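Local coordinates for protein serine protease inhibitor (Thermoanaerobacter tengcongensis, PDB 2PEF) that probably inhibits serine proteases as serpins do, and is captured here in the latent state, its reactive-centre loop inserted into beta-sheet A, at residues S308-K313 with T329-T334; S31-L36 with Y270-N275; F196-E201 with R260-K265. One frame throughout, in Å; residues are numbered along the deposited sequence. Where two conformers were deposited one is given.

Interaction 1: S308-K313 with T329-T334; sequences SEVLHK and TSVDIT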
# COMPACT_ATOMS: atom_id res chain seq x y z
N SER A 308 11.71 -14.50 5.68
CA SER A 308 12.77 -13.73 6.32
C SER A 308 12.29 -12.31 6.59
O SER A 308 12.27 -11.87 7.74
CB SER A 308 14.04 -13.73 5.46
OG SER A 308 13.76 -13.26 4.15
N GLU A 309 11.91 -11.61 5.53
CA GLU A 309 11.41 -10.24 5.66
C GLU A 309 10.26 -9.96 4.71
O GLU A 309 10.22 -10.48 3.59
CB GLU A 309 12.54 -9.23 5.40
CG GLU A 309 13.62 -9.17 6.48
CD GLU A 309 14.50 -7.94 6.38
OE1 GLU A 309 14.30 -7.13 5.45
OE2 GLU A 309 15.40 -7.78 7.24
N VAL A 310 9.32 -9.15 5.18
CA VAL A 310 8.31 -8.55 4.31
C VAL A 310 8.66 -7.07 4.21
O VAL A 310 8.63 -6.35 5.21
CB VAL A 310 6.88 -8.76 4.86
CG1 VAL A 310 5.85 -8.06 3.97
CG2 VAL A 310 6.55 -10.25 4.96
N LEU A 311 9.02 -6.64 3.01
CA LEU A 311 9.47 -5.27 2.78
C LEU A 311 8.47 -4.52 1.92
O LEU A 311 7.93 -5.06 0.96
CB LEU A 311 10.85 -5.27 2.11
CG LEU A 311 11.63 -3.95 1.97
CD1 LEU A 311 12.09 -3.42 3.33
CD2 LEU A 311 12.81 -4.13 1.03
N HIS A 312 8.23 -3.26 2.28
CA HIS A 312 7.28 -2.39 1.61
C HIS A 312 7.99 -1.10 1.22
O HIS A 312 8.62 -0.47 2.05
CB HIS A 312 6.11 -2.08 2.56
CG HIS A 312 4.86 -1.65 1.86
ND1 HIS A 312 4.29 -0.41 2.03
CD2 HIS A 312 4.06 -2.31 0.99
CE1 HIS A 312 3.19 -0.33 1.30
NE2 HIS A 312 3.03 -1.47 0.66
N LYS A 313 7.89 -0.73 -0.06
CA LYS A 313 8.46 0.52 -0.57
C LYS A 313 7.36 1.29 -1.28
O LYS A 313 6.63 0.72 -2.10
CB LYS A 313 9.60 0.26 -1.56
CG LYS A 313 10.90 -0.21 -0.94
CD LYS A 313 12.07 -0.11 -1.93
CE LYS A 313 12.39 1.34 -2.31
NZ LYS A 313 13.71 1.46 -3.00
N THR A 329 5.56 -4.51 -2.63
CA THR A 329 5.68 -5.37 -1.46
C THR A 329 6.41 -6.65 -1.87
O THR A 329 6.02 -7.32 -2.81
CB THR A 329 4.31 -5.73 -0.85
OG1 THR A 329 3.52 -4.54 -0.71
CG2 THR A 329 4.49 -6.38 0.52
N SER A 330 7.49 -6.96 -1.15
CA SER A 330 8.25 -8.17 -1.43
C SER A 330 8.24 -9.11 -0.22
O SER A 330 8.17 -8.67 0.93
CB SER A 330 9.68 -7.84 -1.85
OG SER A 330 10.36 -7.12 -0.85
N VAL A 331 8.28 -10.41 -0.51
CA VAL A 331 8.35 -11.44 0.52
C VAL A 331 9.61 -12.26 0.30
O VAL A 331 9.85 -12.77 -0.80
CB VAL A 331 7.09 -12.34 0.49
CG1 VAL A 331 7.20 -13.49 1.49
CG2 VAL A 331 5.83 -11.52 0.75
N ASP A 332 10.42 -12.37 1.36
CA ASP A 332 11.71 -13.10 1.38
C ASP A 332 12.95 -12.34 0.86
O ASP A 332 14.04 -12.91 0.79
CB ASP A 332 11.60 -14.50 0.76
CG ASP A 332 11.76 -15.61 1.79
OD1 ASP A 332 11.38 -16.76 1.49
OD2 ASP A 332 12.28 -15.34 2.90
N ILE A 333 12.78 -11.07 0.49
CA ILE A 333 13.92 -10.22 0.17
C ILE A 333 14.37 -9.50 1.44
O ILE A 333 13.62 -8.72 2.03
CB ILE A 333 13.61 -9.18 -0.96
CG1 ILE A 333 13.40 -9.89 -2.30
CG2 ILE A 333 14.74 -8.16 -1.08
CD1 ILE A 333 12.89 -9.00 -3.42
N THR A 334 15.60 -9.78 1.87
CA THR A 334 16.20 -9.11 3.02
C THR A 334 17.02 -7.92 2.54
O THR A 334 18.03 -8.08 1.86
CB THR A 334 17.09 -10.07 3.86
OG1 THR A 334 16.34 -11.23 4.24
CG2 THR A 334 17.61 -9.37 5.11
O HOH W 1 15.99 -13.33 2.60
O HOH W 2 11.01 -8.80 1.23

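Interaction 2: S31-L36 with Y270-N275; sequences SLISPL and YTIKMN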
# COMPACT_ATOMS: atom_id res chain seq x y z
N SER A 31 4.99 9.00 6.35
CA SER A 31 4.71 7.60 6.09
C SER A 31 3.79 7.43 4.89
O SER A 31 3.00 8.33 4.58
CB SER A 31 4.09 6.96 7.34
OG SER A 31 4.94 7.14 8.46
N LEU A 32 3.90 6.30 4.22
CA LEU A 32 3.00 5.96 3.11
C LEU A 32 2.99 4.47 2.91
O LEU A 32 4.04 3.85 2.72
CB LEU A 32 3.44 6.63 1.81
CG LEU A 32 2.61 6.32 0.56
CD1 LEU A 32 1.21 6.93 0.63
CD2 LEU A 32 3.33 6.79 -0.68
N ILE A 33 1.80 3.88 2.97
CA ILE A 33 1.67 2.46 2.65
C ILE A 33 0.54 2.24 1.66
O ILE A 33 -0.39 3.04 1.57
CB ILE A 33 1.49 1.56 3.91
CG1 ILE A 33 0.13 1.80 4.58
CG2 ILE A 33 2.66 1.74 4.90
CD1 ILE A 33 -0.36 0.61 5.37
N SER A 34 0.66 1.15 0.90
CA SER A 34 -0.45 0.64 0.10
C SER A 34 -0.93 -0.66 0.70
O SER A 34 -0.27 -1.70 0.54
CB SER A 34 -0.03 0.42 -1.35
OG SER A 34 -1.07 -0.21 -2.07
N PRO A 35 -2.07 -0.63 1.41
CA PRO A 35 -2.63 -1.85 1.96
C PRO A 35 -2.94 -2.87 0.87
O PRO A 35 -2.75 -4.06 1.08
CB PRO A 35 -3.91 -1.37 2.65
CG PRO A 35 -3.67 0.08 2.93
CD PRO A 35 -2.87 0.56 1.76
N LEU A 36 -3.40 -2.39 -0.29
CA LEU A 36 -3.68 -3.26 -1.43
C LEU A 36 -2.45 -4.07 -1.84
O LEU A 36 -2.52 -5.28 -1.98
CB LEU A 36 -4.20 -2.46 -2.63
CG LEU A 36 -4.53 -3.24 -3.91
CD1 LEU A 36 -5.60 -4.31 -3.67
CD2 LEU A 36 -4.94 -2.29 -5.01
N TYR A 270 8.98 6.09 0.97
CA TYR A 270 8.92 5.44 2.28
C TYR A 270 9.25 3.96 2.15
O TYR A 270 8.81 3.29 1.21
CB TYR A 270 7.54 5.62 2.91
CG TYR A 270 7.43 5.25 4.38
CD1 TYR A 270 8.18 5.91 5.35
CD2 TYR A 270 6.53 4.27 4.80
CE1 TYR A 270 8.06 5.59 6.70
CE2 TYR A 270 6.40 3.94 6.15
CZ TYR A 270 7.17 4.60 7.09
OH TYR A 270 7.04 4.28 8.42
N THR A 271 10.03 3.46 3.10
CA THR A 271 10.37 2.05 3.16
C THR A 271 10.16 1.53 4.57
O THR A 271 10.63 2.13 5.54
CB THR A 271 11.82 1.82 2.67
OG1 THR A 271 11.95 2.31 1.32
CG2 THR A 271 12.18 0.34 2.70
N ILE A 272 9.45 0.41 4.69
CA ILE A 272 9.19 -0.18 6.00
C ILE A 272 9.23 -1.71 5.97
O ILE A 272 8.75 -2.34 5.03
CB ILE A 272 7.85 0.35 6.61
CG1 ILE A 272 7.72 -0.06 8.08
CG2 ILE A 272 6.62 -0.07 5.78
CD1 ILE A 272 6.84 0.86 8.90
N LYS A 273 9.82 -2.29 7.01
CA LYS A 273 9.79 -3.73 7.23
C LYS A 273 8.53 -4.06 8.02
O LYS A 273 8.27 -3.47 9.07
CB LYS A 273 11.05 -4.17 7.99
CG LYS A 273 11.19 -5.67 8.21
CD LYS A 273 12.53 -5.98 8.84
CE LYS A 273 12.53 -7.37 9.46
NZ LYS A 273 13.88 -7.76 9.97
N MET A 274 7.72 -4.97 7.49
CA MET A 274 6.39 -5.24 8.04
C MET A 274 6.30 -6.44 8.99
O MET A 274 5.21 -6.76 9.48
CB MET A 274 5.37 -5.36 6.91
CG MET A 274 4.90 -4.01 6.39
SD MET A 274 3.81 -4.14 4.97
CE MET A 274 3.16 -2.47 4.94
N ASN A 275 7.43 -7.09 9.26
CA ASN A 275 7.46 -8.28 10.11
C ASN A 275 6.72 -8.13 11.43
O ASN A 275 5.80 -8.90 11.72
CB ASN A 275 8.91 -8.71 10.37
CG ASN A 275 9.57 -9.31 9.15
OD1 ASN A 275 9.38 -8.83 8.02
ND2 ASN A 275 10.37 -10.34 9.36

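Interaction 3: F196-E201 with R260-K265; sequences FMNSEE and RASLPK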
# COMPACT_ATOMS: atom_id res chain seq x y z
N PHE A 196 1.40 25.83 -2.36
CA PHE A 196 0.14 25.32 -1.84
C PHE A 196 -0.96 25.53 -2.88
O PHE A 196 -0.95 26.52 -3.62
CB PHE A 196 -0.22 26.01 -0.53
CG PHE A 196 0.39 25.36 0.68
CD1 PHE A 196 1.75 25.52 0.96
CD2 PHE A 196 -0.38 24.59 1.53
CE1 PHE A 196 2.32 24.91 2.08
CE2 PHE A 196 0.18 23.98 2.66
CZ PHE A 196 1.53 24.15 2.93
N MET A 197 -1.89 24.59 -2.94
CA MET A 197 -2.86 24.56 -4.02
C MET A 197 -4.28 24.73 -3.48
O MET A 197 -4.74 23.92 -2.67
CB MET A 197 -2.72 23.25 -4.81
CG MET A 197 -1.29 22.90 -5.23
SD MET A 197 -1.16 21.46 -6.30
CE MET A 197 -1.66 20.13 -5.20
N ASN A 198 -4.94 25.79 -3.93
CA ASN A 198 -6.28 26.16 -3.48
C ASN A 198 -7.36 25.60 -4.38
O ASN A 198 -7.26 25.69 -5.61
CB ASN A 198 -6.43 27.68 -3.45
CG ASN A 198 -5.59 28.35 -2.38
OD1 ASN A 198 -5.16 27.72 -1.41
ND2 ASN A 198 -5.35 29.65 -2.56
N SER A 199 -8.41 25.06 -3.77
CA SER A 199 -9.57 24.58 -4.50
C SER A 199 -10.86 24.73 -3.71
O SER A 199 -10.84 24.98 -2.50
CB SER A 199 -9.38 23.10 -4.87
OG SER A 199 -9.26 22.31 -3.70
N GLU A 200 -11.98 24.61 -4.41
CA GLU A 200 -13.27 24.45 -3.77
C GLU A 200 -13.63 22.99 -3.84
O GLU A 200 -13.67 22.40 -4.93
CB GLU A 200 -14.34 25.27 -4.47
CG GLU A 200 -14.26 26.75 -4.21
CD GLU A 200 -15.19 27.54 -5.09
OE1 GLU A 200 -16.06 26.93 -5.76
OE2 GLU A 200 -15.04 28.78 -5.12
N GLU A 201 -13.89 22.39 -2.69
CA GLU A 201 -14.32 21.00 -2.65
C GLU A 201 -15.74 20.90 -2.11
O GLU A 201 -16.25 21.85 -1.52
CB GLU A 201 -13.34 20.15 -1.84
CG GLU A 201 -11.90 20.16 -2.38
CD GLU A 201 -11.78 19.77 -3.85
OE1 GLU A 201 -12.63 19.02 -4.38
OE2 GLU A 201 -10.80 20.22 -4.47
N ARG A 260 -13.41 25.52 1.31
CA ARG A 260 -12.22 26.14 0.76
C ARG A 260 -11.02 25.30 1.20
O ARG A 260 -10.64 25.32 2.38
CB ARG A 260 -12.10 27.59 1.24
CG ARG A 260 -10.94 28.33 0.63
CD ARG A 260 -11.06 29.83 0.80
NE ARG A 260 -10.14 30.50 -0.12
CZ ARG A 260 -10.45 30.85 -1.36
NH1 ARG A 260 -11.67 30.63 -1.85
NH2 ARG A 260 -9.54 31.43 -2.12
N ALA A 261 -10.45 24.56 0.25
CA ALA A 261 -9.40 23.59 0.55
C ALA A 261 -8.02 24.08 0.12
O ALA A 261 -7.89 24.80 -0.87
CB ALA A 261 -9.71 22.26 -0.10
N SER A 262 -7.01 23.68 0.88
CA SER A 262 -5.63 23.99 0.56
C SER A 262 -4.78 22.74 0.75
O SER A 262 -4.80 22.11 1.81
CB SER A 262 -5.12 25.14 1.43
OG SER A 262 -3.71 25.28 1.32
N LEU A 263 -4.03 22.39 -0.30
CA LEU A 263 -3.20 21.19 -0.30
C LEU A 263 -1.80 21.54 -0.79
O LEU A 263 -1.64 22.13 -1.86
CB LEU A 263 -3.82 20.12 -1.21
CG LEU A 263 -3.16 18.75 -1.28
CD1 LEU A 263 -3.26 18.02 0.06
CD2 LEU A 263 -3.80 17.92 -2.39
N PRO A 264 -0.77 21.20 0.01
CA PRO A 264 0.56 21.49 -0.52
C PRO A 264 0.93 20.49 -1.62
O PRO A 264 0.48 19.35 -1.59
CB PRO A 264 1.48 21.25 0.68
CG PRO A 264 0.75 20.24 1.51
CD PRO A 264 -0.71 20.58 1.35
N LYS A 265 1.75 20.92 -2.57
CA LYS A 265 2.43 19.97 -3.43
C LYS A 265 3.38 19.18 -2.53
O LYS A 265 4.08 19.77 -1.69
CB LYS A 265 3.21 20.68 -4.53
CG LYS A 265 2.33 21.44 -5.51
CD LYS A 265 3.11 21.88 -6.73
CE LYS A 265 2.28 22.80 -7.61
NZ LYS A 265 3.07 23.36 -8.74
O HOH W 3 -12.59 29.95 -4.75

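Interaction 1: S308-K313 with T329-T334
With OG of S308 turned between its own backbone N and carbonyl carbon (chi1 55°), the hydroxyl and the backbone N of this serine converge on OD2 of D332, whose first torsion is an unusual -111°. S308 OG donates over 2.8 Å to the anti lone pair of D332 OD2, while S308 N reaches the same oxygen over 3.0 Å from above the carboxylate plane. Behind this clasp, D332 N bonds to E309 O at 2.9 Å, and L311 and S330 form the antiparallel hydrogen-bonded pair. V310 and V331 turn their side chains to the face that carries H312. Water 1 joins S308 OG, D332 O and T334 OG1; water 2 lies among E309 O, S330 OG and I333 O. The side chains of E309 and T334 cross at about a right angle, OE2 of E309 3.5 Å from CG2 of T334 and salt-bridged to K273. An alanine in place of D332 removes the shared acceptor, and would probably leave S308 N and OG without their mate. In this latent serpin, strand 322-331 is the inserted part of the reactive-centre loop; main-chain bonds secure it, and a carboxylate oxygen gripped by two donors fastens the segment leaving the sheet.

Interaction 2: S31-L36 with Y270-N275
The carbonyl oxygen of L32 accepts a hydrogen bond from T314 OG1 and also packs against the ring edge of Y270, 3.3 Å from CD2. In the serpin fold this is where strand 32-33, which pairs with strand 362-372 of sheet B, packs against the end of strand 255-273 in sheet A. No hydrogen bond spans the two segments; the contact rests on packing of the Y270 ring against S31 and L32 and on aliphatic side chains. The first torsion of Y270 (chi1 -168°) sets CG opposite the backbone N, and the ring turns a face to S31, whose CA stands over its centre, 3.7 Å from the centroid and only 2° off the normal, a CH-pi contact. CB of S31 lies over the ring too. The two hydroxyls beyond it each have a partner in the preceding loop: OH of Y270 bonds to S24 O, and OG of S31 to D26 N. This fixes the far end of the phenol as the L32 carbonyl meets its edge. S34 is the N-cap of helix 35-46, its OG bonded to S37 N. I33 presents its CG2 methyl, the short arm of its beta branch, to sheet A, and L20 and F21 of helix 7-22 pack against its side chain. I33 CG2 touches CG2 of I272 at 4.4 Å and, at 4.2 Å, the terminal CE of M274.

Interaction 3: F196-E201 with R260-K265
M197 lays its side chain past L263 and onto K265, and each of its atoms finds a partner on the way. CB starts 3.3 Å from L263 O, the same oxygen that accepts the backbone N of M197 at 2.7 Å, and CG keeps close to that carbonyl while approaching CG of K265. SD rests 3.6 Å from K265 CG, the two chains crossing at about a right angle. At chi3 (-67°) the chain bends, which brings CE within 4.2 Å of L263 CD2, the side chains of M197 and L263 lying side by side; V318 of strand 310-318 packs against both residues. The lysine itself runs on to E195 and E320, with which its NZ forms salt bridges.

On the other face, F196 turns its ring over P264. CB of P264 stands 3.7 Å from the ring centroid and 16° off the normal, a CH-pi contact displaced towards the rim, while OG of S262 approaches CD2 at the ring edge, 3.4 Å away. Next along this face, OD1 of N198 accepts a hydrogen bond from H180 NE2 on strand 179-185.

Back on the M197 face, S199 OG donates to the anti lone pair of E201 OE2 at 2.7 Å, and this oxygen also has a salt bridge to K215. The methyl of A261 is flanked by S199 OG and E201 CG. At the exposed end, E200 OE2 and R260 NH1 stay 5.0 Å apart and are joined by water 3, which donates to the glutamate and accepts from the arginine.

Four backbone hydrogen bonds, two for each of the pairs M197-L263 and S199-A261, tie the strands, whose N-to-C directions differ by 155° over these short segments. This antiparallel ladder, with strand 179-185 along the far edge of 191-201, is that of serpin sheet C.

Strand 255-273 connects the set: its middle forms interaction 3 and its end, with the residues just beyond, interaction 2, whose centres are 26 Å apart with nearest atoms about 12 Å apart. Interaction 3 is nested in the chain loop that interaction 2 closes. Interactions 1 and 2 touch, their centres about 10 Å apart, since strand 310-318 lies beside 255-273: V310 O and M274 N are 2.8 Å apart, probably hydrogen-bonded, and H312 packs against S34. Interactions 1 and 3 lie on opposite sides of the chain's centre, 36 Å between centres. The inserted part of the reactive-centre loop belongs to interaction 1, with nearest atoms about 18 Å from the sheet C contact.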